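Local coordinates for surface protein R28 (Streptococcus pyogenes, PDB 6S5Z) that is anchored to the cell-wall peptidoglycan and, through Rib domains of immunoglobulin-like fold, probably acts at the bacterial surface during infection, at residues 10-16 and 28-32; 18-24 and 49-55; 34-38 and 64-68; 56-62 and 74-80. All blocks are in the same frame, centred on the assembly; numbering follows the deposited sequence.

Overall arrangement
One Rib domain of this larger surface protein illustrates how a chain with little helix is held together by overlapping loops. From the N terminus, contact 1 closes first, folding 28-32 back onto 10-16, the run between helix 5-8 and strand 16-19. Contact 2 crosses it, opening at the end of that strand and closing on the loop that precedes strand 56-65. Contact 3 crosses contact 2, bringing 34-38 to the far end of strand 56-65. Contact 4, the hairpin of 56-62 and 74-80, crosses contact 3 and follows contacts 1 and 2. Contacts 2 and 3, with centres about 26 Å apart, tie loops at opposite ends of the sheet whose two inner strands meet in contact 4.

Contact 1. Residues 10-16 and 28-32; sequences SPEAKHR and DSIAN
N32 brackets P11 with both ends of its side-chain amide. ND2 donates to S10 O (3.0 Å), which lies almost in the amide plane, while OD1 accepts from E12 N at 3.0 Å, the donor standing above the plane of the carbonyl. The amide is put there by chi1 of 64°, which sets CG between the backbone N and the carbonyl carbon; its ND2 also bonds E35, so three bonds grip this buried amide. The E12 side chain crosses that of N32 at about a right angle, OE1 near ND2 without a bond. Beyond N32 the backbones take over: A31 N gives a straight bond to E12 O (2.7 Å) and K14 N one to S29 O (2.8 Å), around a single beta bridge between A13 and I30. This brief pairing belongs to an immunoglobulin-like Rib domain, where it fastens the chain leading into strand 16-19 to the loop before strand 41-44. I30 directs its side chain into the core, where CG2 also skirts P11 CB, 4.4 Å away. On the outer surface K14 runs out fully extended; its CB rests 3.9 Å from A31 CB, and NZ reaches D28 O through a water. R16 instead bends at chi3 (63°), laying one face of its guanidinium over D28 CB, with NH1 3.6 Å from that carbon. Guanidinium and carboxylate planes stand 77° apart, and NH1 lies 4.2 Å from D28 OD2 without pointing at it. One water bridges those two groups, and another, in the guanidinium plane, links NH1 to S29 OG.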
loop_
_atom_site.group_PDB
_atom_site.type_symbol
_atom_site.label_atom_id
_atom_site.label_comp_id
_atom_site.label_asym_id
_atom_site.label_seq_id
_atom_site.Cartn_x
_atom_site.Cartn_y
_atom_site.Cartn_z
ATOM N N SER A 10 -11.964 4.313 0.464
ATOM C CA SER A 10 -11.471 4.089 -0.894
ATOM C C SER A 10 -9.988 4.426 -0.998
ATOM O O SER A 10 -9.607 5.476 -1.541
ATOM C CB SER A 10 -12.292 4.906 -1.893
ATOM O OG SER A 10 -13.656 4.506 -1.863
ATOM N N PRO A 11 -9.114 3.556 -0.496
ATOM C CA PRO A 11 -7.676 3.794 -0.649
ATOM C C PRO A 11 -7.262 3.736 -2.112
ATOM O O PRO A 11 -7.792 2.951 -2.905
ATOM C CB PRO A 11 -7.035 2.665 0.167
ATOM C CG PRO A 11 -8.069 1.595 0.199
ATOM C CD PRO A 11 -9.401 2.271 0.162
ATOM N N GLU A 12 -6.324 4.606 -2.470
ATOM C CA GLU A 12 -5.819 4.693 -3.828
ATOM C C GLU A 12 -4.308 4.649 -3.783
ATOM O O GLU A 12 -3.691 5.231 -2.885
ATOM C CB GLU A 12 -6.272 5.982 -4.518
ATOM C CG GLU A 12 -7.765 6.055 -4.720
ATOM C CD GLU A 12 -8.205 7.369 -5.336
ATOM O OE1 GLU A 12 -8.675 8.237 -4.570
ATOM O OE2 GLU A 12 -8.043 7.548 -6.564
ATOM N N ALA A 13 -3.729 3.982 -4.776
ATOM C CA ALA A 13 -2.292 3.779 -4.845
ATOM C C ALA A 13 -1.555 5.069 -5.164
ATOM O O ALA A 13 -2.045 5.935 -5.901
ATOM C CB ALA A 13 -1.963 2.741 -5.914
ATOM N N LYS A 14 -0.354 5.172 -4.613
ATOM C CA LYS A 14 0.621 6.184 -4.978
ATOM C C LYS A 14 1.785 5.497 -5.679
ATOM O O LYS A 14 2.348 4.531 -5.146
ATOM C CB LYS A 14 1.115 6.943 -3.745
ATOM C CG LYS A 14 2.310 7.856 -4.033
ATOM C CD LYS A 14 2.750 8.632 -2.793
ATOM C CE LYS A 14 4.101 9.315 -3.029
ATOM N NZ LYS A 14 4.492 10.170 -1.871
ATOM N N HIS A 15 2.128 5.979 -6.874
ATOM C CA HIS A 15 3.300 5.473 -7.580
ATOM C C HIS A 15 4.553 6.129 -7.008
ATOM O O HIS A 15 4.709 7.352 -7.091
ATOM C CB HIS A 15 3.187 5.755 -9.080
ATOM C CG HIS A 15 4.458 5.484 -9.824
ATOM N ND1 HIS A 15 5.156 6.470 -10.487
ATOM C CD2 HIS A 15 5.180 4.346 -9.970
ATOM C CE1 HIS A 15 6.250 5.949 -11.016
ATOM N NE2 HIS A 15 6.290 4.663 -10.715
ATOM N N ARG A 16 5.454 5.325 -6.446
ATOM C CA ARG A 16 6.709 5.828 -5.905
ATOM C C ARG A 16 7.884 5.491 -6.820
ATOM O O ARG A 16 7.882 4.472 -7.529
ATOM C CB ARG A 16 6.981 5.252 -4.510
ATOM C CG ARG A 16 5.910 5.483 -3.474
ATOM C CD ARG A 16 6.427 4.954 -2.149
ATOM N NE ARG A 16 7.605 5.699 -1.707
ATOM C CZ ARG A 16 8.440 5.281 -0.760
ATOM N NH1 ARG A 16 8.250 4.118 -0.164
ATOM N NH2 ARG A 16 9.478 6.021 -0.416
ATOM N N ASP A 28 3.493 4.204 2.695
ATOM C CA ASP A 28 3.997 5.251 1.820
ATOM C C ASP A 28 3.565 5.057 0.378
ATOM O O ASP A 28 3.757 5.972 -0.437
ATOM C CB ASP A 28 5.518 5.328 1.894
ATOM C CG ASP A 28 6.009 5.954 3.180
ATOM O OD1 ASP A 28 5.267 6.756 3.792
ATOM O OD2 ASP A 28 7.154 5.670 3.568
ATOM N N SER A 29 3.008 3.895 0.046
ATOM C CA SER A 29 2.493 3.608 -1.284
ATOM C C SER A 29 0.997 3.855 -1.402
ATOM O O SER A 29 0.399 3.507 -2.429
ATOM C CB SER A 29 2.824 2.161 -1.681
ATOM O OG SER A 29 4.189 2.056 -2.052
ATOM N N ILE A 30 0.375 4.453 -0.393
ATOM C CA ILE A 30 -1.041 4.795 -0.446
ATOM C C ILE A 30 -1.157 6.312 -0.533
ATOM O O ILE A 30 -0.610 7.028 0.312
ATOM C CB ILE A 30 -1.814 4.257 0.770
ATOM C CG1 ILE A 30 -1.740 2.731 0.834
ATOM C CG2 ILE A 30 -3.256 4.759 0.754
ATOM C CD1 ILE A 30 -2.319 2.036 -0.364
ATOM N N ALA A 31 -1.896 6.790 -1.531
ATOM C CA ALA A 31 -1.892 8.214 -1.852
ATOM C C ALA A 31 -2.737 9.025 -0.880
ATOM O O ALA A 31 -2.455 10.208 -0.661
ATOM C CB ALA A 31 -2.399 8.451 -3.288
ATOM N N ASN A 32 -3.763 8.425 -0.286
ATOM C CA ASN A 32 -4.768 9.217 0.407
ATOM C C ASN A 32 -5.031 8.673 1.804
ATOM O O ASN A 32 -6.185 8.497 2.209
ATOM C CB ASN A 32 -6.038 9.259 -0.439
ATOM C CG ASN A 32 -6.667 7.890 -0.597
ATOM O OD1 ASN A 32 -5.972 6.873 -0.511
ATOM N ND2 ASN A 32 -7.987 7.852 -0.809
HETATM O O HOH W 1 4.096 2.678 -4.662
HETATM O O HOH W 2 4.620 8.412 0.083
HETATM O O HOH W 3 6.114 2.151 -0.022
HETATM O O HOH W 4 8.979 4.066 2.735
#

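Contact 2. Residues 18-24 and 49-55; sequences VEQHAEL and KPDTSTS
A type II beta turn, E19 to A22, ends strand 16-19 of the immunoglobulin-like Rib domain, and its Q20 and H21 bind the loop 49-55 that leads to strand 56-65. H21, with the positive phi expected at the third position of such a turn, presents its backbone N to T52 O (2.8 Å). Q20 works one carbonyl further along. Its chain is extended, CG anti to the backbone N with chi1 at -164°, and this carries NE2 to S53 O, 2.7 Å away, in the plane of the Q20 amide but above that of the accepting carbonyl; the bond is nearly straight at 170°. The methylene CG of Q20 meanwhile lies over one face of the H21 ring, toward its rim. On the loop side, an Asx turn shapes the chain: D51 OD1 takes both S53 N and S53 OG from the same face of its carboxylate plane. T52, the middle residue of this Asx turn, touches the first segment with both branches. Its OG1 donates to A22 O (2.8 Å), meeting a lone pair in the carbonyl plane, while its CG2 methyl points inward. There it meets L24 CD1 tip to tip at 3.6 Å, and V18 CG2 lies 4.1 Å from the T52 CG2 methyl, the two side chains crossing at about a right angle. L24 CD1 also packs on P50 CB (3.7 Å), making a small apolar patch beneath the polar turns, and P50 in turn touches W44 of strand 41-44. Outside this patch K49 stretches back toward the first segment, where one water accepts from its NZ at 2.9 Å and from L24 N, and donates to E23 OE1.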
loop_
_atom_site.group_PDB
_atom_site.type_symbol
_atom_site.label_atom_id
_atom_site.label_comp_id
_atom_site.label_asym_id
_atom_site.label_seq_id
_atom_site.Cartn_x
_atom_site.Cartn_y
_atom_site.Cartn_z
ATOM N N VAL A 18 12.047 5.111 -6.270
ATOM C CA VAL A 18 13.054 4.977 -5.227
ATOM C C VAL A 18 14.337 4.416 -5.828
ATOM O O VAL A 18 14.344 3.836 -6.918
ATOM C CB VAL A 18 12.587 4.065 -4.065
ATOM C CG1 VAL A 18 11.246 4.524 -3.506
ATOM C CG2 VAL A 18 12.540 2.589 -4.516
ATOM N N GLU A 19 15.426 4.560 -5.080
ATOM C CA GLU A 19 16.708 4.032 -5.521
ATOM C C GLU A 19 16.840 2.553 -5.174
ATOM O O GLU A 19 16.167 2.039 -4.275
ATOM C CB GLU A 19 17.847 4.818 -4.885
ATOM C CG GLU A 19 18.036 6.214 -5.468
ATOM C CD GLU A 19 19.269 6.897 -4.914
ATOM O OE1 GLU A 19 19.359 7.043 -3.676
ATOM O OE2 GLU A 19 20.158 7.267 -5.714
ATOM N N GLN A 20 17.727 1.867 -5.901
ATOM C CA GLN A 20 18.027 0.474 -5.598
ATOM C C GLN A 20 18.401 0.339 -4.129
ATOM O O GLN A 20 19.143 1.168 -3.591
ATOM C CB GLN A 20 19.180 -0.018 -6.471
ATOM C CG GLN A 20 19.335 -1.540 -6.534
ATOM C CD GLN A 20 20.396 -1.923 -7.545
ATOM O OE1 GLN A 20 21.008 -1.048 -8.153
ATOM N NE2 GLN A 20 20.605 -3.227 -7.752
ATOM N N HIS A 21 17.865 -0.699 -3.488
ATOM C CA HIS A 21 18.079 -1.104 -2.085
ATOM C C HIS A 21 17.294 -0.249 -1.096
ATOM O O HIS A 21 17.420 -0.440 0.111
ATOM C CB HIS A 21 19.565 -1.115 -1.709
ATOM C CG HIS A 21 20.397 -1.972 -2.610
ATOM N ND1 HIS A 21 20.165 -3.320 -2.758
ATOM C CD2 HIS A 21 21.461 -1.684 -3.396
ATOM C CE1 HIS A 21 21.048 -3.826 -3.600
ATOM N NE2 HIS A 21 21.840 -2.855 -4.007
ATOM N N ALA A 22 16.427 0.639 -1.571
ATOM C CA ALA A 22 15.622 1.451 -0.673
ATOM C C ALA A 22 14.691 0.588 0.177
ATOM O O ALA A 22 14.291 -0.508 -0.210
ATOM C CB ALA A 22 14.795 2.466 -1.477
ATOM N N GLU A 23 14.379 1.078 1.368
ATOM C CA GLU A 23 13.314 0.498 2.169
ATOM C C GLU A 23 11.956 0.968 1.642
ATOM O O GLU A 23 11.842 2.018 1.007
ATOM C CB GLU A 23 13.475 0.893 3.638
ATOM C CG GLU A 23 14.799 0.460 4.274
ATOM C CD GLU A 23 14.958 -1.045 4.338
ATOM O OE1 GLU A 23 13.939 -1.747 4.550
ATOM O OE2 GLU A 23 16.105 -1.526 4.179
ATOM N N LEU A 24 10.925 0.173 1.907
ATOM C CA LEU A 24 9.565 0.478 1.477
ATOM C C LEU A 24 8.622 0.220 2.637
ATOM O O LEU A 24 8.380 -0.936 3.000
ATOM C CB LEU A 24 9.159 -0.377 0.274
ATOM C CG LEU A 24 9.941 -0.238 -1.024
ATOM C CD1 LEU A 24 9.426 -1.304 -1.978
ATOM C CD2 LEU A 24 9.756 1.170 -1.614
ATOM N N LYS A 49 5.591 -7.724 -1.619
ATOM C CA LYS A 49 6.416 -6.540 -1.379
ATOM C C LYS A 49 7.347 -6.307 -2.562
ATOM O O LYS A 49 8.035 -7.243 -3.000
ATOM C CB LYS A 49 7.241 -6.680 -0.108
ATOM C CG LYS A 49 8.166 -5.491 0.125
ATOM C CD LYS A 49 8.953 -5.629 1.405
ATOM C CE LYS A 49 9.753 -4.378 1.726
ATOM N NZ LYS A 49 10.680 -4.588 2.881
ATOM N N PRO A 50 7.365 -5.105 -3.128
ATOM C CA PRO A 50 8.252 -4.845 -4.269
ATOM C C PRO A 50 9.710 -5.034 -3.860
ATOM O O PRO A 50 10.144 -4.564 -2.807
ATOM C CB PRO A 50 7.937 -3.393 -4.640
ATOM C CG PRO A 50 6.503 -3.174 -4.137
ATOM C CD PRO A 50 6.447 -3.982 -2.847
ATOM N N ASP A 51 10.466 -5.731 -4.703
ATOM C CA ASP A 51 11.866 -6.049 -4.427
ATOM C C ASP A 51 12.742 -4.930 -4.986
ATOM O O ASP A 51 12.908 -4.809 -6.198
ATOM C CB ASP A 51 12.210 -7.412 -5.035
ATOM C CG ASP A 51 13.635 -7.857 -4.754
ATOM O OD1 ASP A 51 14.394 -7.142 -4.068
ATOM O OD2 ASP A 51 13.987 -8.963 -5.214
ATOM N N THR A 52 13.315 -4.113 -4.106
ATOM C CA THR A 52 14.149 -3.013 -4.562
ATOM C C THR A 52 15.597 -3.415 -4.783
ATOM O O THR A 52 16.419 -2.537 -5.059
ATOM C CB THR A 52 14.117 -1.854 -3.563
ATOM O OG1 THR A 52 14.674 -2.305 -2.317
ATOM C CG2 THR A 52 12.710 -1.333 -3.346
ATOM N N SER A 53 15.936 -4.712 -4.673
ATOM C CA SER A 53 17.326 -5.135 -4.847
ATOM C C SER A 53 17.783 -5.061 -6.299
ATOM O O SER A 53 18.989 -5.001 -6.561
ATOM C CB SER A 53 17.526 -6.562 -4.333
ATOM O OG SER A 53 16.862 -7.515 -5.152
ATOM N N THR A 54 16.851 -5.054 -7.242
ATOM C CA THR A 54 17.131 -4.791 -8.640
ATOM C C THR A 54 16.299 -3.605 -9.095
ATOM O O THR A 54 15.175 -3.407 -8.627
ATOM C CB THR A 54 16.778 -5.976 -9.495
ATOM O OG1 THR A 54 15.401 -6.287 -9.263
ATOM C CG2 THR A 54 17.636 -7.154 -9.114
ATOM N N SER A 55 16.847 -2.838 -10.030
ATOM C CA SER A 55 16.110 -1.718 -10.593
ATOM C C SER A 55 15.082 -2.232 -11.591
ATOM O O SER A 55 15.155 -3.369 -12.062
ATOM C CB SER A 55 17.063 -0.728 -11.260
ATOM O OG SER A 55 17.809 -1.355 -12.282
HETATM O O HOH W 5 11.545 -1.921 3.702
#

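Contact 3. Residues 34-38 and 64-68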
loop_
_atom_site.group_PDB
_atom_site.type_symbol
_atom_site.label_atom_id
_atom_site.label_comp_id
_atom_site.label_asym_id
_atom_site.label_seq_id
_atom_site.Cartn_x
_atom_site.Cartn_y
_atom_site.Cartn_z
ATOM N N ASP A 34 -4.921 10.233 4.363
ATOM C CA ASP A 34 -5.728 11.246 5.047
ATOM C C ASP A 34 -7.224 11.037 4.838
ATOM O O ASP A 34 -8.027 11.639 5.558
ATOM C CB ASP A 34 -5.349 12.647 4.575
ATOM C CG ASP A 34 -5.523 12.825 3.074
ATOM O OD1 ASP A 34 -5.188 11.890 2.319
ATOM O OD2 ASP A 34 -6.022 13.892 2.651
ATOM N N GLU A 35 -7.615 10.218 3.865
ATOM C CA GLU A 35 -9.014 9.909 3.606
ATOM C C GLU A 35 -9.440 8.559 4.172
ATOM O O GLU A 35 -10.543 8.085 3.868
ATOM C CB GLU A 35 -9.271 9.972 2.105
ATOM C CG GLU A 35 -8.972 11.341 1.551
ATOM C CD GLU A 35 -9.120 11.412 0.059
ATOM O OE1 GLU A 35 -9.416 10.361 -0.554
ATOM O OE2 GLU A 35 -8.919 12.515 -0.496
ATOM N N LEU A 36 -8.586 7.928 4.982
ATOM C CA LEU A 36 -8.807 6.664 5.635
ATOM C C LEU A 36 -8.657 6.887 7.127
ATOM O O LEU A 36 -7.903 7.773 7.527
ATOM C CB LEU A 36 -7.769 5.626 5.175
ATOM C CG LEU A 36 -7.586 5.580 3.651
ATOM C CD1 LEU A 36 -6.483 4.604 3.274
ATOM C CD2 LEU A 36 -8.885 5.246 2.918
ATOM N N PRO A 37 -9.326 6.103 7.974
ATOM C CA PRO A 37 -9.152 6.286 9.420
ATOM C C PRO A 37 -7.672 6.274 9.768
ATOM O O PRO A 37 -6.895 5.513 9.198
ATOM C CB PRO A 37 -9.885 5.082 10.023
ATOM C CG PRO A 37 -10.887 4.693 8.958
ATOM C CD PRO A 37 -10.176 4.941 7.665
ATOM N N SER A 38 -7.268 7.187 10.647
ATOM C CA SER A 38 -5.848 7.300 10.955
ATOM C C SER A 38 -5.347 6.148 11.818
ATOM O O SER A 38 -4.132 5.990 11.946
ATOM C CB SER A 38 -5.546 8.654 11.603
ATOM O OG SER A 38 -6.254 8.838 12.809
ATOM N N VAL A 64 -4.622 -2.670 3.529
ATOM C CA VAL A 64 -5.076 -1.609 4.426
ATOM C C VAL A 64 -6.005 -2.247 5.453
ATOM O O VAL A 64 -7.078 -2.748 5.101
ATOM C CB VAL A 64 -5.776 -0.476 3.659
ATOM C CG1 VAL A 64 -6.162 0.655 4.603
ATOM C CG2 VAL A 64 -4.852 0.060 2.628
ATOM N N HIS A 65 -5.592 -2.265 6.720
ATOM C CA HIS A 65 -6.343 -2.927 7.788
ATOM C C HIS A 65 -7.143 -1.871 8.539
ATOM O O HIS A 65 -6.567 -1.033 9.232
ATOM C CB HIS A 65 -5.404 -3.665 8.745
ATOM C CG HIS A 65 -4.786 -4.899 8.164
ATOM N ND1 HIS A 65 -5.210 -6.168 8.491
ATOM C CD2 HIS A 65 -3.794 -5.055 7.257
ATOM C CE1 HIS A 65 -4.499 -7.056 7.816
ATOM N NE2 HIS A 65 -3.629 -6.406 7.064
ATOM N N TYR A 66 -8.453 -1.955 8.462
ATOM C CA TYR A 66 -9.311 -0.941 9.044
ATOM C C TYR A 66 -9.651 -1.297 10.480
ATOM O O TYR A 66 -9.493 -2.450 10.899
ATOM C CB TYR A 66 -10.588 -0.813 8.230
ATOM C CG TYR A 66 -10.364 -0.344 6.831
ATOM C CD1 TYR A 66 -9.966 0.953 6.583
ATOM C CD2 TYR A 66 -10.571 -1.193 5.748
ATOM C CE1 TYR A 66 -9.771 1.397 5.304
ATOM C CE2 TYR A 66 -10.382 -0.751 4.461
ATOM C CZ TYR A 66 -9.976 0.541 4.248
ATOM O OH TYR A 66 -9.782 0.989 2.970
ATOM N N PRO A 67 -10.113 -0.324 11.268
ATOM C CA PRO A 67 -10.423 -0.614 12.678
ATOM C C PRO A 67 -11.505 -1.654 12.893
ATOM O O PRO A 67 -11.503 -2.293 13.949
ATOM C CB PRO A 67 -10.866 0.751 13.232
ATOM C CG PRO A 67 -10.204 1.745 12.333
ATOM C CD PRO A 67 -10.245 1.113 10.962
ATOM N N ASP A 68 -12.404 -1.884 11.942
ATOM C CA ASP A 68 -13.449 -2.872 12.175
ATOM C C ASP A 68 -13.013 -4.258 11.755
ATOM O O ASP A 68 -13.824 -5.190 11.782
ATOM C CB ASP A 68 -14.755 -2.485 11.461
ATOM C CG ASP A 68 -14.681 -2.635 9.953
ATOM O OD1 ASP A 68 -13.590 -2.881 9.411
ATOM O OD2 ASP A 68 -15.734 -2.492 9.295
#
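P37, L36 and Y66 carry this contact, in which the loop 34-38 leans on the end of strand 56-65 and the turn that follows it. P37 meets the tyrosine at its rim: CD lies 4.1 Å from Y66 CD1, at the edge of the ring and near its plane, so neither aromatic face is used here. The CB and CG atoms of the same pyrrolidine meet a second proline, with P37 CB 4.1 Å from P67 CG, the two rings crossing at a slant. L36 turns inward beside them. Its CD1 reaches V64 CG1 at 4.2 Å, the two side chains meeting at about a right angle; that methyl is the V64 branch anti to the backbone N (chi1 -176°), the one facing L36. The other L36 branch, CD2, comes within 4.4 Å of Y66 OH. L36 and Y66 are both buried and both also touch P11, while Y42 of strand 41-44 packs against L36 and V64. The cluster lies at one end of the domain's immunoglobulin-like fold, joining the loop before strand 41-44 to the end of strand 56-65. D72, bonded by Y66 OH, belongs to the sodium site with K6 and Y9, which places the tyrosine in the second shell of that ion. Across the contact itself, the partners are almost entirely carbon surfaces. Van der Waals contact of this kind has little directional preference, so the fit rests on shape and on the stiffness of two proline rings, and the tyrosine's hydroxyl bonds D72 OD2, an arrangement consistent with steadying that residue beside the sodium.

Contact 4. Residues 56-62 and 74-80; sequences GEKDGIV and VNVKVTV
The E57 carboxylate lies beside T79, the two side chains pointing the same way from the sheet. T79 OG1 donates to E57 OE1 (2.8 Å) on the syn side, 19° out of the carboxylate plane, while T79 CG2 touches OE2 at 3.4 Å; a bend at chi2 (-69°) folds the glutamate down to this neighbour. The next flat group on that face, the D59 carboxylate, runs alongside K77: OD1 rests against CG (3.2 Å), but NZ stays 4.2 Å from OD1, too far for a salt bridge, though the opposite charges probably attract. A water joins OD1 to V76 O. Last comes the N75 amide, whose OD1 lies 3.4 Å from I61 CG1. These three pairs occupy non-hydrogen-bonded positions of an antiparallel hairpin on its largely exposed face. Alternating with them along the strands, G56 with V80, K58 with V78, G60 with V76 and V62 with V74 each exchange two backbone bonds. The opposite face is mainly valine. V62 CG2 meets V76 CG1 at 3.8 Å, the side chains at about a right angle, and V76 CG2 hangs over the glycine opposite, 3.5 Å from G60 O. At the sheet's end, G56 has backbone angles that call for glycine, and K58 curls back over it, its NZ bonding D51 O and T54 OG1. T79 OG1 has a second partner in H15 NE2. The segments' axes run at 146°, making this twisted hairpin the centre of the Rib domain's sheet: strand 16-19 lies parallel beside 71-81, strand 41-44 antiparallel beside 56-65, and W44 packs on V62 and V76.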
loop_
_atom_site.group_PDB
_atom_site.type_symbol
_atom_site.label_atom_id
_atom_site.label_comp_id
_atom_site.label_asym_id
_atom_site.label_seq_id
_atom_site.Cartn_x
_atom_site.Cartn_y
_atom_site.Cartn_z
ATOM N N GLY A 56 14.101 -1.390 -11.891
ATOM C CA GLY A 56 13.070 -1.727 -12.841
ATOM C C GLY A 56 11.723 -1.261 -12.334
ATOM O O GLY A 56 11.625 -0.468 -11.396
ATOM N N GLU A 57 10.677 -1.725 -13.005
ATOM C CA GLU A 57 9.306 -1.391 -12.653
ATOM C C GLU A 57 8.736 -2.540 -11.844
ATOM O O GLU A 57 8.615 -3.655 -12.361
ATOM C CB GLU A 57 8.474 -1.153 -13.912
ATOM C CG GLU A 57 8.985 -0.021 -14.759
ATOM C CD GLU A 57 8.807 1.334 -14.107
ATOM O OE1 GLU A 57 8.115 1.420 -13.068
ATOM O OE2 GLU A 57 9.344 2.320 -14.648
ATOM N N LYS A 58 8.354 -2.273 -10.601
ATOM C CA LYS A 58 7.928 -3.369 -9.752
ATOM C C LYS A 58 6.480 -3.149 -9.350
ATOM O O LYS A 58 5.991 -2.018 -9.286
ATOM C CB LYS A 58 8.826 -3.501 -8.513
ATOM C CG LYS A 58 10.332 -3.482 -8.850
ATOM C CD LYS A 58 10.712 -4.566 -9.831
ATOM C CE LYS A 58 12.221 -4.603 -10.064
ATOM N NZ LYS A 58 12.967 -5.126 -8.893
ATOM N N ASP A 59 5.816 -4.244 -9.019
ATOM C CA ASP A 59 4.451 -4.179 -8.551
ATOM C C ASP A 59 4.433 -4.718 -7.134
ATOM O O ASP A 59 5.312 -5.486 -6.724
ATOM C CB ASP A 59 3.500 -5.011 -9.424
ATOM C CG ASP A 59 3.279 -4.417 -10.810
ATOM O OD1 ASP A 59 2.952 -3.220 -10.913
ATOM O OD2 ASP A 59 3.422 -5.162 -11.802
ATOM N N GLY A 60 3.404 -4.319 -6.396
ATOM C CA GLY A 60 3.227 -4.798 -5.041
ATOM C C GLY A 60 1.771 -4.644 -4.667
ATOM O O GLY A 60 0.976 -4.066 -5.410
ATOM N N ILE A 61 1.424 -5.188 -3.505
ATOM C CA ILE A 61 0.068 -5.093 -2.974
ATOM C C ILE A 61 0.138 -4.633 -1.528
ATOM O O ILE A 61 0.849 -5.232 -0.709
ATOM C CB ILE A 61 -0.684 -6.425 -3.099
ATOM C CG1 ILE A 61 -0.722 -6.850 -4.576
ATOM C CG2 ILE A 61 -2.092 -6.289 -2.542
ATOM C CD1 ILE A 61 -1.194 -8.259 -4.791
ATOM N N VAL A 62 -0.570 -3.551 -1.226
ATOM C CA VAL A 62 -0.699 -3.043 0.127
ATOM C C VAL A 62 -2.003 -3.564 0.705
ATOM O O VAL A 62 -3.053 -3.500 0.045
ATOM C CB VAL A 62 -0.666 -1.508 0.142
ATOM C CG1 VAL A 62 -0.917 -0.965 1.568
ATOM C CG2 VAL A 62 0.653 -1.006 -0.408
ATOM N N VAL A 74 -4.649 -3.159 -2.163
ATOM C CA VAL A 74 -4.385 -2.064 -3.088
ATOM C C VAL A 74 -3.156 -2.401 -3.919
ATOM O O VAL A 74 -2.056 -2.533 -3.375
ATOM C CB VAL A 74 -4.190 -0.729 -2.348
ATOM C CG1 VAL A 74 -3.911 0.360 -3.356
ATOM C CG2 VAL A 74 -5.426 -0.399 -1.509
ATOM N N ASN A 75 -3.345 -2.544 -5.232
ATOM C CA ASN A 75 -2.231 -2.762 -6.145
ATOM C C ASN A 75 -1.451 -1.471 -6.349
ATOM O O ASN A 75 -2.036 -0.420 -6.634
ATOM C CB ASN A 75 -2.741 -3.275 -7.494
ATOM C CG ASN A 75 -3.414 -4.622 -7.379
ATOM O OD1 ASN A 75 -3.051 -5.439 -6.530
ATOM N ND2 ASN A 75 -4.420 -4.853 -8.210
ATOM N N VAL A 76 -0.131 -1.555 -6.223
ATOM C CA VAL A 76 0.746 -0.391 -6.319
ATOM C C VAL A 76 1.919 -0.705 -7.232
ATOM O O VAL A 76 2.204 -1.855 -7.558
ATOM C CB VAL A 76 1.269 0.086 -4.949
ATOM C CG1 VAL A 76 0.136 0.335 -3.964
ATOM C CG2 VAL A 76 2.259 -0.954 -4.382
ATOM N N LYS A 77 2.604 0.353 -7.633
ATOM C CA LYS A 77 3.737 0.255 -8.531
ATOM C C LYS A 77 4.888 1.040 -7.934
ATOM O O LYS A 77 4.688 2.117 -7.361
ATOM C CB LYS A 77 3.365 0.761 -9.931
ATOM C CG LYS A 77 2.270 -0.102 -10.548
ATOM C CD LYS A 77 2.013 0.160 -12.027
ATOM C CE LYS A 77 1.190 -0.992 -12.617
ATOM N NZ LYS A 77 1.209 -1.049 -14.106
ATOM N N VAL A 78 6.087 0.481 -8.044
ATOM C CA VAL A 78 7.291 1.130 -7.559
ATOM C C VAL A 78 8.313 1.074 -8.680
ATOM O O VAL A 78 8.618 -0.008 -9.202
ATOM C CB VAL A 78 7.848 0.471 -6.281
ATOM C CG1 VAL A 78 9.117 1.182 -5.836
ATOM C CG2 VAL A 78 6.828 0.490 -5.143
ATOM N N THR A 79 8.822 2.231 -9.063
ATOM C CA THR A 79 9.910 2.319 -10.015
ATOM C C THR A 79 11.200 2.316 -9.216
ATOM O O THR A 79 11.341 3.090 -8.266
ATOM C CB THR A 79 9.787 3.599 -10.850
ATOM O OG1 THR A 79 8.492 3.640 -11.452
ATOM C CG2 THR A 79 10.855 3.648 -11.934
ATOM N N VAL A 80 12.112 1.410 -9.545
ATOM C CA VAL A 80 13.403 1.366 -8.876
ATOM C C VAL A 80 14.460 1.785 -9.889
ATOM O O VAL A 80 14.571 1.175 -10.958
ATOM C CB VAL A 80 13.692 -0.023 -8.290
ATOM C CG1 VAL A 80 14.975 0.006 -7.475
ATOM C CG2 VAL A 80 12.514 -0.484 -7.435
HETATM O O HOH W 6 0.511 -3.355 -9.417
#